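PDB 3BMA: D-alanyl-lipoteichoic acid synthetase from Streptococcus pneumoniae, which probably takes part in adding D-alanine to lipoteichoic acid during cell wall biogenesis, as a membrane-associated member of the DltD family. Local coordinates for residues C[101-106]-C[293-298]. The protein carries 1 engineered substitution. Sequence-based numbering, arbitrary orientation.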
ATOM      1  N   GLN C 101      30.532   3.742  24.199  1.00 41.43           N
ATOM      2  CA  GLN C 101      30.599   4.609  25.367  1.00 40.80           C
ATOM      3  C   GLN C 101      29.984   5.971  25.062  1.00 40.01           C
ATOM      4  O   GLN C 101      30.191   6.521  23.976  1.00 40.19           O
ATOM      5  CB  GLN C 101      32.044   4.776  25.838  1.00 40.06           C
ATOM      6  CG  GLN C 101      32.637   3.542  26.503  1.00 39.31           C
ATOM      7  CD  GLN C 101      34.032   3.792  27.055  1.00 41.64           C
ATOM      8  OE1 GLN C 101      34.877   4.400  26.396  1.00 42.26           O
ATOM      9  NE2 GLN C 101      34.278   3.318  28.269  1.00 34.61           N
ATOM     10  N   VAL C 102      29.210   6.497  26.013  1.00 35.72           N
ATOM     11  CA  VAL C 102      28.665   7.861  25.922  1.00 33.38           C
ATOM     12  C   VAL C 102      28.892   8.669  27.218  1.00 34.24           C
ATOM     13  O   VAL C 102      29.227   8.106  28.265  1.00 24.41           O
ATOM     14  CB  VAL C 102      27.142   7.888  25.544  1.00 29.39           C
ATOM     15  CG1 VAL C 102      26.832   7.022  24.314  1.00 25.12           C
ATOM     16  CG2 VAL C 102      26.271   7.481  26.712  1.00 23.82           C
ATOM     17  N   VAL C 103      28.724   9.990  27.118  1.00 33.96           N
ATOM     18  CA  VAL C 103      28.680  10.885  28.278  1.00 30.46           C
ATOM     19  C   VAL C 103      27.262  11.442  28.382  1.00 29.15           C
ATOM     20  O   VAL C 103      26.730  11.978  27.411  1.00 34.30           O
ATOM     21  CB  VAL C 103      29.694  12.057  28.148  1.00 28.31           C
ATOM     22  CG1 VAL C 103      29.506  13.077  29.272  1.00 22.44           C
ATOM     23  CG2 VAL C 103      31.111  11.536  28.145  1.00 21.40           C
ATOM     24  N   TYR C 104      26.647  11.299  29.550  1.00 32.33           N
ATOM     25  CA  TYR C 104      25.292  11.790  29.764  1.00 29.25           C
ATOM     26  C   TYR C 104      25.222  12.669  31.009  1.00 31.14           C
ATOM     27  O   TYR C 104      25.318  12.175  32.128  1.00 29.34           O
ATOM     28  CB  TYR C 104      24.313  10.614  29.867  1.00 31.09           C
ATOM     29  CG  TYR C 104      22.865  11.004  29.694  1.00 33.58           C
ATOM     30  CD1 TYR C 104      22.292  11.063  28.425  1.00 33.66           C
ATOM     31  CD2 TYR C 104      22.067  11.312  30.792  1.00 39.40           C
ATOM     32  CE1 TYR C 104      20.969  11.428  28.251  1.00 34.32           C
ATOM     33  CE2 TYR C 104      20.739  11.678  30.630  1.00 37.76           C
ATOM     34  CZ  TYR C 104      20.198  11.729  29.355  1.00 36.50           C
ATOM     35  OH  TYR C 104      18.890  12.095  29.184  1.00 34.70           O
ATOM     36  N   VAL C 105      25.063  13.974  30.805  1.00 30.86           N
ATOM     37  CA  VAL C 105      24.854  14.923  31.900  1.00 25.64           C
ATOM     38  C   VAL C 105      23.449  14.747  32.480  1.00 32.22           C
ATOM     39  O   VAL C 105      22.486  14.621  31.729  1.00 37.64           O
ATOM     40  CB  VAL C 105      25.065  16.372  31.410  1.00 25.54           C
ATOM     41  CG1 VAL C 105      24.588  17.396  32.440  1.00 29.19           C
ATOM     42  CG2 VAL C 105      26.526  16.597  31.077  1.00 27.57           C
ATOM     43  N   ILE C 106      23.343  14.678  33.808  1.00 30.55           N
ATOM     44  CA  ILE C 106      22.044  14.682  34.485  1.00 34.78           C
ATOM     45  C   ILE C 106      22.021  15.827  35.485  1.00 37.58           C
ATOM     46  O   ILE C 106      22.543  15.707  36.599  1.00 43.28           O
ATOM     47  CB  ILE C 106      21.749  13.371  35.255  1.00 38.36           C
ATOM     48  CG1 ILE C 106      21.950  12.134  34.384  1.00 38.88           C
ATOM     49  CG2 ILE C 106      20.327  13.378  35.789  1.00 35.06           C
ATOM     50  CD1 ILE C 106      21.740  10.843  35.149  1.00 39.90           C
ATOM     51  N   ILE C 293      28.933   7.234  31.096  1.00 34.90           N
ATOM     52  CA  ILE C 293      29.349   7.901  32.324  1.00 32.14           C
ATOM     53  C   ILE C 293      28.421   9.090  32.571  1.00 30.07           C
ATOM     54  O   ILE C 293      28.264   9.955  31.713  1.00 27.49           O
ATOM     55  CB  ILE C 293      30.863   8.283  32.347  1.00 30.46           C
ATOM     56  CG1 ILE C 293      31.250   8.870  33.713  1.00 33.94           C
ATOM     57  CG2 ILE C 293      31.243   9.213  31.188  1.00 24.17           C
ATOM     58  CD1 ILE C 293      32.732   8.749  34.052  1.00 26.99           C
ATOM     59  N   PHE C 294      27.776   9.098  33.733  1.00 32.36           N
ATOM     60  CA  PHE C 294      26.858  10.173  34.106  1.00 27.63           C
ATOM     61  C   PHE C 294      27.551  11.292  34.876  1.00 34.54           C
ATOM     62  O   PHE C 294      28.419  11.044  35.717  1.00 30.26           O
ATOM     63  CB  PHE C 294      25.670   9.624  34.896  1.00 30.78           C
ATOM     64  CG  PHE C 294      24.874   8.597  34.140  1.00 31.82           C
ATOM     65  CD1 PHE C 294      23.950   8.987  33.171  1.00 30.00           C
ATOM     66  CD2 PHE C 294      25.067   7.240  34.372  1.00 35.03           C
ATOM     67  CE1 PHE C 294      23.215   8.049  32.464  1.00 19.02           C
ATOM     68  CE2 PHE C 294      24.339   6.288  33.664  1.00 34.04           C
ATOM     69  CZ  PHE C 294      23.412   6.694  32.711  1.00 27.11           C
ATOM     70  N   ILE C 295      27.165  12.527  34.571  1.00 34.45           N
ATOM     71  CA  ILE C 295      27.733  13.702  35.220  1.00 33.76           C
ATOM     72  C   ILE C 295      26.636  14.403  36.010  1.00 35.31           C
ATOM     73  O   ILE C 295      25.588  14.745  35.461  1.00 34.95           O
ATOM     74  CB  ILE C 295      28.337  14.694  34.190  1.00 31.42           C
ATOM     75  CG1 ILE C 295      29.140  13.966  33.094  1.00 34.94           C
ATOM     76  CG2 ILE C 295      29.133  15.806  34.887  1.00 32.45           C
ATOM     77  CD1 ILE C 295      30.392  13.224  33.558  1.00 32.35           C
ATOM     78  N   ILE C 296      26.870  14.594  37.305  1.00 36.59           N
ATOM     79  CA  ILE C 296      25.921  15.312  38.146  1.00 32.59           C
ATOM     80  C   ILE C 296      26.558  16.624  38.605  1.00 33.94           C
ATOM     81  O   ILE C 296      27.386  16.617  39.510  1.00 34.11           O
ATOM     82  CB  ILE C 296      25.442  14.463  39.349  1.00 28.57           C
ATOM     83  CG1 ILE C 296      24.956  13.086  38.881  1.00 27.90           C
ATOM     84  CG2 ILE C 296      24.330  15.188  40.104  1.00 34.10           C
ATOM     85  CD1 ILE C 296      24.417  12.194  39.989  1.00 36.89           C
ATOM     86  N   PRO C 297      26.186  17.749  37.961  1.00 37.64           N
ATOM     87  CA  PRO C 297      26.743  19.073  38.252  1.00 38.17           C
ATOM     88  C   PRO C 297      26.223  19.670  39.561  1.00 42.16           C
ATOM     89  O   PRO C 297      25.130  19.306  40.015  1.00 39.83           O
ATOM     90  CB  PRO C 297      26.253  19.932  37.072  1.00 36.79           C
ATOM     91  CG  PRO C 297      25.674  18.979  36.082  1.00 42.79           C
ATOM     92  CD  PRO C 297      25.188  17.825  36.884  1.00 41.10           C
ATOM     93  N   PRO C 298      27.009  20.569  40.183  1.00 41.85           N
ATOM     94  CA  PRO C 298      26.478  21.340  41.294  1.00 44.75           C
ATOM     95  C   PRO C 298      25.816  22.647  40.847  1.00 48.66           C
ATOM     96  O   PRO C 298      25.908  23.035  39.677  1.00 46.66           O
ATOM     97  CB  PRO C 298      27.732  21.659  42.102  1.00 41.91           C
ATOM     98  CG  PRO C 298      28.792  21.824  41.071  1.00 38.75           C
ATOM     99  CD  PRO C 298      28.432  20.883  39.939  1.00 42.40           C
TER
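The rings of Tyr104 and Phe294 meet obliquely, their planes at 77° and their centroids 6.0 Å apart. Tyr104 CD2 lies at the edge of the Phe294 ring, in its plane, while Ile106 CG1 sits in plane at the Tyr104 edge. Ile106 CD1 reaches Phe294 CD1 at 3.5 Å, approaching the ring at a slant. A chi1 of -163° swings the Tyr104 ring so that CD2 reaches the Phe294 edge; its OH is hydrogen-bonded to Ser83 OG, and helix 274-287 packs against both aromatics. On the other sheet face, Val103 and Ile293 run side by side, CG2 to CG2 3.8 Å, and Val103 CG1 also meets Ile295 CG1; helix 355-369 covers both isoleucines. Four backbone bonds set the parallel register: Ile293 N to Val102 O, Tyr104 N to Ile293 O, Ile295 N to Tyr104 O and Ile106 N to Ile295 O, the last 2.8 Å long. Tyr104 O also receives a CA-H...O contact from Phe294 CA at 3.2 Å. The strands are neighbours in the central parallel sheet, consistent with the SGNH-hydrolase fold. Regular pairing between two apolar layers implies a structural core, with Val103, Val105 and Phe294 bonding through their backbones to flanking segments.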